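Local atomic coordinates of transcriptional regulator (GntR family) (Enterococcus faecalis, PDB entry 3DDV), a protein that probably regulates transcription as a GntR-family regulator, its UTRA domain likely sensing a small-molecule effector. Residues 23-28 with 116-121; 75-78 with 83-86; 11-16 with 66-71. One frame throughout, in Å; residues are numbered along the deposited sequence.

Contact 1. Residues 23-28 with 116-121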
ATOM      1  N   MET B  23      20.775  -5.908  23.789  1.00 50.38           N
ATOM      2  CA  MET B  23      21.056  -7.353  23.815  1.00 50.41           C
ATOM      3  C   MET B  23      20.459  -8.011  22.576  1.00 51.76           C
ATOM      4  O   MET B  23      21.104  -8.778  21.876  1.00 51.94           O
ATOM      5  CB  MET B  23      20.451  -7.987  25.058  1.00 50.70           C
ATOM      6  CG  MET B  23      21.181  -7.602  26.333  1.00 51.45           C
ATOM      7  SD  MET B  23      20.439  -8.302  27.820  1.00 48.27           S
ATOM      8  CE  MET B  23      20.433 -10.015  27.289  1.00 45.34           C
ATOM      9  N   GLU B  24      19.215  -7.670  22.317  1.00 53.13           N
ATOM     10  CA  GLU B  24      18.469  -8.246  21.238  1.00 53.62           C
ATOM     11  C   GLU B  24      19.125  -7.946  19.852  1.00 53.63           C
ATOM     12  O   GLU B  24      19.436  -8.878  19.101  1.00 53.82           O
ATOM     13  CB  GLU B  24      17.023  -7.712  21.362  1.00 54.72           C
ATOM     14  CG  GLU B  24      15.936  -8.451  20.584  1.00 56.70           C
ATOM     15  CD  GLU B  24      15.333  -7.644  19.451  1.00 64.20           C
ATOM     16  OE1 GLU B  24      15.887  -6.587  19.076  1.00 69.18           O
ATOM     17  OE2 GLU B  24      14.284  -8.076  18.928  1.00 70.36           O
ATOM     18  N   LYS B  25      19.363  -6.667  19.548  1.00 52.64           N
ATOM     19  CA  LYS B  25      19.908  -6.256  18.251  1.00 52.19           C
ATOM     20  C   LYS B  25      21.371  -6.644  18.050  1.00 51.74           C
ATOM     21  O   LYS B  25      21.805  -6.861  16.933  1.00 51.11           O
ATOM     22  CB  LYS B  25      19.870  -4.736  18.080  1.00 52.35           C
ATOM     23  CG  LYS B  25      18.563  -4.069  18.347  1.00 54.27           C
ATOM     24  CD  LYS B  25      17.551  -4.238  17.234  1.00 54.98           C
ATOM     25  CE  LYS B  25      16.280  -3.512  17.623  1.00 55.23           C
ATOM     26  NZ  LYS B  25      15.170  -3.837  16.689  1.00 58.74           N
ATOM     27  N   LEU B  26      22.165  -6.637  19.114  1.00 51.27           N
ATOM     28  CA  LEU B  26      23.579  -6.947  18.971  1.00 50.74           C
ATOM     29  C   LEU B  26      23.809  -8.411  19.319  1.00 50.78           C
ATOM     30  O   LEU B  26      24.923  -8.921  19.184  1.00 50.95           O
ATOM     31  CB  LEU B  26      24.426  -6.025  19.844  1.00 50.18           C
ATOM     32  CG  LEU B  26      24.562  -4.564  19.415  1.00 47.96           C
ATOM     33  CD1 LEU B  26      25.487  -3.782  20.392  1.00 46.25           C
ATOM     34  CD2 LEU B  26      25.088  -4.487  17.998  1.00 42.03           C
ATOM     35  N   GLN B  27      22.733  -9.070  19.749  1.00 50.93           N
ATOM     36  CA  GLN B  27      22.720 -10.491  20.035  1.00 51.30           C
ATOM     37  C   GLN B  27      23.781 -10.762  21.042  1.00 51.13           C
ATOM     38  O   GLN B  27      24.821 -11.304  20.717  1.00 51.14           O
ATOM     39  CB  GLN B  27      22.948 -11.318  18.776  1.00 51.58           C
ATOM     40  CG  GLN B  27      21.724 -11.476  17.901  1.00 51.59           C
ATOM     41  CD  GLN B  27      22.137 -11.824  16.480  1.00 52.59           C
ATOM     42  OE1 GLN B  27      23.123 -12.545  16.294  1.00 57.18           O
ATOM     43  NE2 GLN B  27      21.421 -11.290  15.471  1.00 47.63           N
ATOM     44  N   LEU B  28      23.506 -10.332  22.260  1.00 51.34           N
ATOM     45  CA  LEU B  28      24.478 -10.334  23.322  1.00 51.53           C
ATOM     46  C   LEU B  28      23.728 -10.650  24.575  1.00 51.61           C
ATOM     47  O   LEU B  28      22.560 -10.319  24.731  1.00 51.58           O
ATOM     48  CB  LEU B  28      25.107  -8.950  23.496  1.00 51.82           C
ATOM     49  CG  LEU B  28      26.035  -8.306  22.458  1.00 52.24           C
ATOM     50  CD1 LEU B  28      26.270  -6.849  22.854  1.00 53.58           C
ATOM     51  CD2 LEU B  28      27.366  -9.018  22.353  1.00 51.65           C
ATOM     52  N   ARG B 116      17.038   3.897  12.770  1.00 49.80           N
ATOM     53  CA  ARG B 116      17.691   2.929  13.583  1.00 49.49           C
ATOM     54  C   ARG B 116      18.247   1.873  12.664  1.00 48.86           C
ATOM     55  O   ARG B 116      17.544   1.353  11.808  1.00 48.25           O
ATOM     56  CB  ARG B 116      16.679   2.249  14.490  1.00 49.87           C
ATOM     57  CG  ARG B 116      16.003   3.137  15.539  1.00 51.66           C
ATOM     58  CD  ARG B 116      15.578   2.256  16.612  1.00 56.96           C
ATOM     59  NE  ARG B 116      14.354   2.622  17.301  1.00 59.39           N
ATOM     60  CZ  ARG B 116      14.314   3.375  18.387  1.00 62.41           C
ATOM     61  NH1 ARG B 116      15.441   3.952  18.901  1.00 66.08           N
ATOM     62  NH2 ARG B 116      13.134   3.583  18.941  1.00 60.95           N
ATOM     63  N   GLN B 117      19.472   1.469  12.931  1.00 48.71           N
ATOM     64  CA  GLN B 117      20.166   0.554  12.063  1.00 48.56           C
ATOM     65  C   GLN B 117      20.976  -0.486  12.830  1.00 48.14           C
ATOM     66  O   GLN B 117      21.601  -0.141  13.806  1.00 48.86           O
ATOM     67  CB  GLN B 117      21.083   1.390  11.242  1.00 48.45           C
ATOM     68  CG  GLN B 117      22.351   0.743  10.834  1.00 50.00           C
ATOM     69  CD  GLN B 117      23.074   1.613   9.794  1.00 49.66           C
ATOM     70  OE1 GLN B 117      22.463   2.258   8.921  1.00 49.02           O
ATOM     71  NE2 GLN B 117      24.372   1.671   9.934  1.00 52.07           N
ATOM     72  N   VAL B 118      20.930  -1.745  12.385  1.00 47.34           N
ATOM     73  CA  VAL B 118      21.881  -2.783  12.783  1.00 46.98           C
ATOM     74  C   VAL B 118      22.745  -3.201  11.593  1.00 47.59           C
ATOM     75  O   VAL B 118      22.227  -3.387  10.509  1.00 48.49           O
ATOM     76  CB  VAL B 118      21.198  -4.033  13.302  1.00 45.57           C
ATOM     77  CG1 VAL B 118      22.251  -5.030  13.739  1.00 43.48           C
ATOM     78  CG2 VAL B 118      20.297  -3.688  14.425  1.00 41.77           C
ATOM     79  N   SER B 119      24.042  -3.368  11.807  1.00 48.06           N
ATOM     80  CA  SER B 119      24.953  -3.750  10.753  1.00 48.99           C
ATOM     81  C   SER B 119      25.657  -5.009  11.170  1.00 50.78           C
ATOM     82  O   SER B 119      25.931  -5.227  12.363  1.00 51.04           O
ATOM     83  CB  SER B 119      26.015  -2.680  10.515  1.00 49.20           C
ATOM     84  OG  SER B 119      25.424  -1.441  10.205  1.00 49.66           O
ATOM     85  N   TYR B 120      25.985  -5.828  10.179  1.00 52.36           N
ATOM     86  CA  TYR B 120      26.491  -7.162  10.444  1.00 53.81           C
ATOM     87  C   TYR B 120      27.782  -7.459   9.698  1.00 54.45           C
ATOM     88  O   TYR B 120      28.042  -6.905   8.632  1.00 54.84           O
ATOM     89  CB  TYR B 120      25.442  -8.187  10.010  1.00 53.34           C
ATOM     90  CG  TYR B 120      24.109  -8.017  10.650  1.00 52.23           C
ATOM     91  CD1 TYR B 120      23.751  -8.779  11.748  1.00 52.04           C
ATOM     92  CD2 TYR B 120      23.208  -7.101  10.161  1.00 51.06           C
ATOM     93  CE1 TYR B 120      22.509  -8.635  12.348  1.00 51.37           C
ATOM     94  CE2 TYR B 120      21.975  -6.934  10.760  1.00 52.14           C
ATOM     95  CZ  TYR B 120      21.633  -7.705  11.844  1.00 51.73           C
ATOM     96  OH  TYR B 120      20.412  -7.536  12.432  1.00 53.17           O
ATOM     97  N   PHE B 121      28.574  -8.383  10.222  1.00 55.53           N
ATOM     98  CA  PHE B 121      29.658  -8.912   9.417  1.00 56.46           C
ATOM     99  C   PHE B 121      29.115  -9.875   8.344  1.00 57.56           C
ATOM    100  O   PHE B 121      28.029 -10.482   8.503  1.00 58.10           O
ATOM    101  CB  PHE B 121      30.718  -9.595  10.294  1.00 56.48           C
ATOM    102  CG  PHE B 121      31.542  -8.627  11.094  1.00 55.95           C
ATOM    103  CD1 PHE B 121      31.960  -7.407  10.539  1.00 57.46           C
ATOM    104  CD2 PHE B 121      31.907  -8.915  12.390  1.00 55.91           C
ATOM    105  CE1 PHE B 121      32.749  -6.503  11.274  1.00 56.87           C
ATOM    106  CE2 PHE B 121      32.682  -8.023  13.132  1.00 56.28           C
ATOM    107  CZ  PHE B 121      33.109  -6.820  12.574  1.00 56.73           C
TER

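Contact 2. Residues 75-78 with 83-86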
ATOM      1  N   THR B  75      38.715   1.121  10.192  1.00 61.19           N
ATOM      2  CA  THR B  75      39.508   0.460  11.209  1.00 61.24           C
ATOM      3  C   THR B  75      39.084  -0.963  11.352  1.00 61.11           C
ATOM      4  O   THR B  75      39.906  -1.830  11.527  1.00 61.07           O
ATOM      5  CB  THR B  75      39.380   1.182  12.561  1.00 61.50           C
ATOM      6  OG1 THR B  75      39.734   2.567  12.368  1.00 60.59           O
ATOM      7  CG2 THR B  75      40.263   0.521  13.659  1.00 59.89           C
ATOM      8  N   LEU B  76      37.786  -1.191  11.261  1.00 61.67           N
ATOM      9  CA  LEU B  76      37.204  -2.508  11.525  1.00 62.50           C
ATOM     10  C   LEU B  76      37.709  -3.541  10.524  1.00 63.29           C
ATOM     11  O   LEU B  76      38.177  -4.632  10.895  1.00 63.03           O
ATOM     12  CB  LEU B  76      35.687  -2.392  11.444  1.00 62.04           C
ATOM     13  CG  LEU B  76      34.820  -3.172  12.421  1.00 62.11           C
ATOM     14  CD1 LEU B  76      35.468  -3.418  13.757  1.00 60.53           C
ATOM     15  CD2 LEU B  76      33.511  -2.424  12.575  1.00 62.29           C
ATOM     16  N   GLU B  77      37.626  -3.152   9.251  1.00 64.51           N
ATOM     17  CA  GLU B  77      38.090  -3.962   8.126  1.00 65.40           C
ATOM     18  C   GLU B  77      39.605  -4.023   8.018  1.00 65.52           C
ATOM     19  O   GLU B  77      40.142  -5.106   7.865  1.00 66.33           O
ATOM     20  CB  GLU B  77      37.493  -3.456   6.807  1.00 66.12           C
ATOM     21  CG  GLU B  77      36.299  -4.302   6.340  1.00 67.50           C
ATOM     22  CD  GLU B  77      35.429  -3.597   5.312  1.00 68.10           C
ATOM     23  OE1 GLU B  77      35.634  -2.380   5.076  1.00 72.45           O
ATOM     24  OE2 GLU B  77      34.515  -4.257   4.755  1.00 71.93           O
ATOM     25  N   ALA B  78      40.311  -2.898   8.124  1.00 65.34           N
ATOM     26  CA  ALA B  78      41.782  -2.973   8.243  1.00 65.44           C
ATOM     27  C   ALA B  78      42.273  -3.944   9.342  1.00 65.37           C
ATOM     28  O   ALA B  78      43.367  -4.463   9.229  1.00 66.10           O
ATOM     29  CB  ALA B  78      42.416  -1.580   8.445  1.00 64.89           C
ATOM     30  N   LYS B  83      34.658  -8.902   7.234  1.00 66.31           N
ATOM     31  CA  LYS B  83      34.141  -7.966   6.261  1.00 66.73           C
ATOM     32  C   LYS B  83      32.782  -7.460   6.698  1.00 65.95           C
ATOM     33  O   LYS B  83      31.953  -8.209   7.226  1.00 65.91           O
ATOM     34  CB  LYS B  83      34.059  -8.618   4.872  1.00 67.46           C
ATOM     35  CG  LYS B  83      35.424  -8.960   4.258  1.00 69.09           C
ATOM     36  CD  LYS B  83      36.263  -7.689   3.962  1.00 71.26           C
ATOM     37  CE  LYS B  83      37.615  -8.003   3.330  1.00 71.11           C
ATOM     38  NZ  LYS B  83      37.702  -7.238   2.043  1.00 73.94           N
ATOM     39  N   ILE B  84      32.583  -6.172   6.498  1.00 65.12           N
ATOM     40  CA  ILE B  84      31.300  -5.555   6.737  1.00 65.44           C
ATOM     41  C   ILE B  84      30.231  -6.164   5.796  1.00 65.59           C
ATOM     42  O   ILE B  84      30.318  -5.999   4.588  1.00 65.54           O
ATOM     43  CB  ILE B  84      31.402  -3.996   6.558  1.00 65.60           C
ATOM     44  CG1 ILE B  84      32.346  -3.424   7.643  1.00 64.73           C
ATOM     45  CG2 ILE B  84      29.993  -3.354   6.573  1.00 64.02           C
ATOM     46  CD1 ILE B  84      32.512  -1.916   7.607  1.00 64.78           C
ATOM     47  N   GLY B  85      29.249  -6.878   6.355  1.00 65.25           N
ATOM     48  CA  GLY B  85      28.206  -7.535   5.550  1.00 64.93           C
ATOM     49  C   GLY B  85      26.940  -6.705   5.355  1.00 64.53           C
ATOM     50  O   GLY B  85      26.991  -5.533   4.996  1.00 64.19           O
ATOM     51  N   HIS B  86      25.793  -7.312   5.616  1.00 64.41           N
ATOM     52  CA  HIS B  86      24.524  -6.623   5.416  1.00 64.33           C
ATOM     53  C   HIS B  86      24.268  -5.556   6.468  1.00 63.87           C
ATOM     54  O   HIS B  86      24.878  -5.557   7.540  1.00 64.68           O
ATOM     55  CB  HIS B  86      23.380  -7.642   5.419  1.00 65.12           C
ATOM     56  CG  HIS B  86      23.440  -8.588   4.255  1.00 68.01           C
ATOM     57  ND1 HIS B  86      23.157  -9.938   4.367  1.00 70.34           N
ATOM     58  CD2 HIS B  86      23.800  -8.384   2.959  1.00 69.08           C
ATOM     59  CE1 HIS B  86      23.330 -10.520   3.190  1.00 70.57           C
ATOM     60  NE2 HIS B  86      23.724  -9.600   2.321  1.00 69.63           N
TER

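Contact 3. Residues 11-16 with 66-71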
ATOM      1  N   VAL B  11      29.443  13.785  22.404  1.00 55.72           N
ATOM      2  CA  VAL B  11      28.759  14.126  23.647  1.00 54.80           C
ATOM      3  C   VAL B  11      28.961  13.140  24.824  1.00 54.04           C
ATOM      4  O   VAL B  11      28.944  13.542  25.978  1.00 54.13           O
ATOM      5  CB  VAL B  11      27.260  14.175  23.358  1.00 54.58           C
ATOM      6  CG1 VAL B  11      26.411  14.160  24.660  1.00 53.03           C
ATOM      7  CG2 VAL B  11      26.971  15.358  22.470  1.00 55.59           C
ATOM      8  N   SER B  12      29.043  11.841  24.556  1.00 52.92           N
ATOM      9  CA  SER B  12      29.442  10.897  25.595  1.00 51.89           C
ATOM     10  C   SER B  12      30.053   9.621  25.022  1.00 49.85           C
ATOM     11  O   SER B  12      29.936   9.335  23.839  1.00 48.66           O
ATOM     12  CB  SER B  12      28.281  10.556  26.512  1.00 51.67           C
ATOM     13  OG  SER B  12      27.320   9.887  25.776  1.00 52.50           O
ATOM     14  N   TYR B  13      30.706   8.860  25.886  1.00 47.92           N
ATOM     15  CA  TYR B  13      31.517   7.771  25.426  1.00 47.09           C
ATOM     16  C   TYR B  13      31.924   6.933  26.627  1.00 46.32           C
ATOM     17  O   TYR B  13      32.702   7.356  27.446  1.00 46.29           O
ATOM     18  CB  TYR B  13      32.749   8.342  24.720  1.00 47.17           C
ATOM     19  CG  TYR B  13      33.597   7.347  23.992  1.00 46.90           C
ATOM     20  CD1 TYR B  13      33.339   7.020  22.683  1.00 46.52           C
ATOM     21  CD2 TYR B  13      34.661   6.754  24.597  1.00 46.54           C
ATOM     22  CE1 TYR B  13      34.123   6.114  21.999  1.00 46.47           C
ATOM     23  CE2 TYR B  13      35.466   5.855  23.920  1.00 48.07           C
ATOM     24  CZ  TYR B  13      35.183   5.537  22.617  1.00 47.95           C
ATOM     25  OH  TYR B  13      35.983   4.649  21.941  1.00 48.26           O
ATOM     26  N   PHE B  14      31.366   5.741  26.731  1.00 45.80           N
ATOM     27  CA  PHE B  14      31.641   4.870  27.849  1.00 45.02           C
ATOM     28  C   PHE B  14      31.106   3.462  27.656  1.00 44.29           C
ATOM     29  O   PHE B  14      30.195   3.211  26.849  1.00 44.89           O
ATOM     30  CB  PHE B  14      31.063   5.458  29.124  1.00 44.87           C
ATOM     31  CG  PHE B  14      29.579   5.607  29.116  1.00 44.59           C
ATOM     32  CD1 PHE B  14      29.006   6.846  28.998  1.00 44.02           C
ATOM     33  CD2 PHE B  14      28.748   4.502  29.290  1.00 45.21           C
ATOM     34  CE1 PHE B  14      27.635   6.991  29.019  1.00 45.96           C
ATOM     35  CE2 PHE B  14      27.368   4.641  29.314  1.00 44.54           C
ATOM     36  CZ  PHE B  14      26.810   5.882  29.193  1.00 44.63           C
ATOM     37  N   VAL B  15      31.647   2.568  28.461  1.00 43.49           N
ATOM     38  CA  VAL B  15      31.318   1.175  28.410  1.00 43.41           C
ATOM     39  C   VAL B  15      30.184   0.856  29.377  1.00 43.85           C
ATOM     40  O   VAL B  15      30.137   1.336  30.501  1.00 44.16           O
ATOM     41  CB  VAL B  15      32.563   0.375  28.758  1.00 43.05           C
ATOM     42  CG1 VAL B  15      32.269  -1.060  28.888  1.00 42.02           C
ATOM     43  CG2 VAL B  15      33.607   0.606  27.706  1.00 42.40           C
ATOM     44  N   ALA B  16      29.256   0.032  28.938  1.00 44.56           N
ATOM     45  CA  ALA B  16      28.085  -0.295  29.736  1.00 44.69           C
ATOM     46  C   ALA B  16      27.710  -1.720  29.469  1.00 45.56           C
ATOM     47  O   ALA B  16      28.142  -2.308  28.485  1.00 46.06           O
ATOM     48  CB  ALA B  16      26.944   0.590  29.376  1.00 43.79           C
ATOM     49  N   SER B  66      39.940   7.455  18.780  1.00 56.97           N
ATOM     50  CA  SER B  66      39.957   8.197  17.506  1.00 56.91           C
ATOM     51  C   SER B  66      39.529   7.307  16.372  1.00 56.41           C
ATOM     52  O   SER B  66      38.719   7.719  15.541  1.00 56.18           O
ATOM     53  CB  SER B  66      41.373   8.668  17.225  1.00 56.99           C
ATOM     54  OG  SER B  66      42.279   7.743  17.842  1.00 59.35           O
ATOM     55  N   GLU B  67      40.113   6.104  16.327  1.00 56.50           N
ATOM     56  CA  GLU B  67      39.777   5.082  15.340  1.00 56.88           C
ATOM     57  C   GLU B  67      38.305   4.837  15.440  1.00 57.09           C
ATOM     58  O   GLU B  67      37.587   4.958  14.460  1.00 57.13           O
ATOM     59  CB  GLU B  67      40.496   3.756  15.595  1.00 56.55           C
ATOM     60  CG  GLU B  67      41.965   3.763  15.303  1.00 57.12           C
ATOM     61  CD  GLU B  67      42.701   2.558  15.890  1.00 57.60           C
ATOM     62  OE1 GLU B  67      42.527   2.281  17.087  1.00 58.04           O
ATOM     63  OE2 GLU B  67      43.484   1.897  15.164  1.00 59.58           O
ATOM     64  N   ILE B  68      37.847   4.517  16.645  1.00 57.54           N
ATOM     65  CA  ILE B  68      36.422   4.221  16.829  1.00 58.10           C
ATOM     66  C   ILE B  68      35.537   5.365  16.418  1.00 58.31           C
ATOM     67  O   ILE B  68      34.515   5.133  15.811  1.00 58.35           O
ATOM     68  CB  ILE B  68      36.076   3.790  18.258  1.00 57.62           C
ATOM     69  CG1 ILE B  68      36.761   2.440  18.538  1.00 57.78           C
ATOM     70  CG2 ILE B  68      34.564   3.716  18.405  1.00 56.58           C
ATOM     71  CD1 ILE B  68      36.793   1.982  19.993  1.00 57.61           C
ATOM     72  N   THR B  69      35.932   6.590  16.728  1.00 59.31           N
ATOM     73  CA  THR B  69      35.069   7.740  16.503  1.00 60.56           C
ATOM     74  C   THR B  69      35.082   8.209  15.069  1.00 61.36           C
ATOM     75  O   THR B  69      34.021   8.499  14.537  1.00 62.44           O
ATOM     76  CB  THR B  69      35.369   8.913  17.461  1.00 60.50           C
ATOM     77  OG1 THR B  69      36.745   8.885  17.854  1.00 62.21           O
ATOM     78  CG2 THR B  69      34.524   8.795  18.724  1.00 60.20           C
ATOM     79  N   ASN B  70      36.242   8.223  14.419  1.00 62.34           N
ATOM     80  CA  ASN B  70      36.352   8.770  13.047  1.00 62.99           C
ATOM     81  C   ASN B  70      36.598   7.739  11.922  1.00 63.58           C
ATOM     82  O   ASN B  70      36.446   8.068  10.755  1.00 64.54           O
ATOM     83  CB  ASN B  70      37.475   9.827  12.951  1.00 63.60           C
ATOM     84  CG  ASN B  70      37.601  10.686  14.213  1.00 65.59           C
ATOM     85  OD1 ASN B  70      38.552  10.524  15.000  1.00 67.25           O
ATOM     86  ND2 ASN B  70      36.625  11.577  14.429  1.00 66.68           N
ATOM     87  N   SER B  71      36.997   6.516  12.239  1.00 63.29           N
ATOM     88  CA  SER B  71      37.471   5.601  11.199  1.00 62.82           C
ATOM     89  C   SER B  71      36.898   4.222  11.424  1.00 62.07           C
ATOM     90  O   SER B  71      37.569   3.196  11.221  1.00 61.87           O
ATOM     91  CB  SER B  71      38.999   5.529  11.272  1.00 63.27           C
ATOM     92  OG  SER B  71      39.560   6.818  11.441  1.00 64.10           O
TER

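Contact 1. Residues 23-28 with 116-121
K25, near the end of helix 20-26, lies over V118 of strand 111-121, and this pair makes the tight part of the contact. The two valine methyls divide the work. V118 CG2 takes the lysine's aliphatic stem, 3.8 Å from K25 CB and 4.0 Å from K25 CD, while V118 CG1 rests 3.7 Å from the carbonyl oxygen K25 O. The stem folds back along the methyl because the lysine chain bends at its second torsion (chi2 -76°). A branched valine suits this buried spot: its short, stiff fork presents one methyl to the lysine stem and the other to the helix backbone, and lysine offers methylenes there while its amine continues toward the more open side; the lysine side chain also touches Y129 of strand 126-135.

Toward the solvent side the contact is looser. K25 NZ makes a long salt bridge to E24 OE1, 3.7 Å, within its own segment, and the like-charged R116 NE stays 6.5 Å from it. A bound magnesium ion lies about 7 Å from the lysine side chain. At the other end Q27, an exposed residue, approaches Y120 from the ring's edge, near its plane, with Q27 NE2 4.2 Å from Y120 CE1. No hydrogen bond crosses between the two segments, so the contact rests on van der Waals packing.

The opposite face of the strand is spoken for: S119 turns away from the helix, and its OG bonds to E128. Q27 itself has positive phi (57°), and the helix ends there in a Schellman motif: L28 N bonds to M23 O at 2.9 Å, with a weaker Q27 N to E24 O bond. A short Schellman-ended helix laid on one face of an antiparallel sheet fits the helix-on-sheet build of the UTRA domain.

Contact 2. Residues 75-78 with 83-86
The carboxylate of E77 receives the backbone N-H of I84 on one oxygen, the single hydrogen bond between the two segments. I84 N lies 3.2 Å from E77 OE2 and the N-H points fairly straight at it (158°), but it arrives from above the carboxylate plane, 39° out of it. The E77 and I84 side chains cross at about a right angle: E77 OE2 is 3.6 Å from I84 CB, E77 CD is 3.9 Å from I84 CG1, and E77 OE1 is 4.0 Å from I84 CD1. Glutamate suits this place because its chain, extended beyond CG (chi2 162°), reaches from helix to strand and still ends in an acceptor.

K83 adds a second, softer touch, with its CD 3.9 Å from E77 OE2. The chain passes E77 at CD, and K83 NZ ends 5.1 Å from that oxygen; the opposite charges are too far apart for a salt bridge but may still attract weakly.

What is joined here is a tight helix-to-strand connection: helix 72-80 runs out, three residues intervene, and the chain returns as strand 84-95, an outer strand of the antiparallel sheet within this chain. E77 thus ties the helix to the very start of the strand.

Further out, I84 and L76 both pack on F127 of strand 126-135, and L76 also meets Y63. K83 pairs through its backbone with E122, and its side chain touches that residue too. T75 OG1 bonds to S71 O one turn back in the chain, and H86 packs on K145 of the second subunit.

Contact 3. Residues 11-16 with 66-71
Y13 reaches from strand 8-16 to I68 and T69, a strand-to-helix packing in which helix 65-70 packs against the UTRA domain's antiparallel sheet beside its outer strand 8-16. The strand has a classic beta bulge just before, where V11 and S12 both face E38. Across the contact the backbones stay far apart, with Y13 CA and T69 CA the closest pair at 9.6 Å, so a long side chain is needed, and tyrosine supplies it.

The tyrosine CB heads for the helix, with CG anti to the backbone N (chi1 -171°), which sends the ring outward from the strand rather than along it. Close to home the side chain lies among its sheet neighbours L35 and M37. Farther along, the ring comes within range of the helix: Y13 CE1 is 4.3 Å from T69 CG2, which approaches obliquely, and 4.3 Å from I68 CG2, which sits at the edge near the ring plane. T69 also rests on M37, so threonine's methyl serves the apolar side of the contact, while the backbone oxygen T69 O accepts a hydrogen bond from R39 NH1.

I68 is buried, and a branched isoleucine suits it: its other sides meet V60 and Y63, while its branches meet the end of the tyrosine. The two side chains cross at about a right angle. At the tip, Y13 OH touches several isoleucine carbons at once, lying 3.8 Å from I68 CB, 3.9 Å from I68 CG2 and 4.1 Å from I68 CG1; nearest of all is the end methyl, with Y13 OH 3.4 Å from I68 CD1.

How the contacts relate
From the N terminus, strand 8-16 opens contact 3 and helix 20-26 opens contact 1. Helix 65-70 then closes contact 3 while contact 1 is still open, so the two cross. Contact 2 is the shortest loop, from 75-78 to 83-86; it follows contact 3 in series and lies wholly within the span that strand 111-121 finally closes as contact 1. Contacts 1 and 2 meet in the sheet, where Y120 O and G85 N, 2.6 Å apart, probably hydrogen-bond and F121 packs on L76. T75 OG1 touches E67 CB, joining contacts 2 and 3, whereas contacts 1 and 3 stay about 7 Å apart at their nearest atoms. Together they tie three helices to one antiparallel sheet.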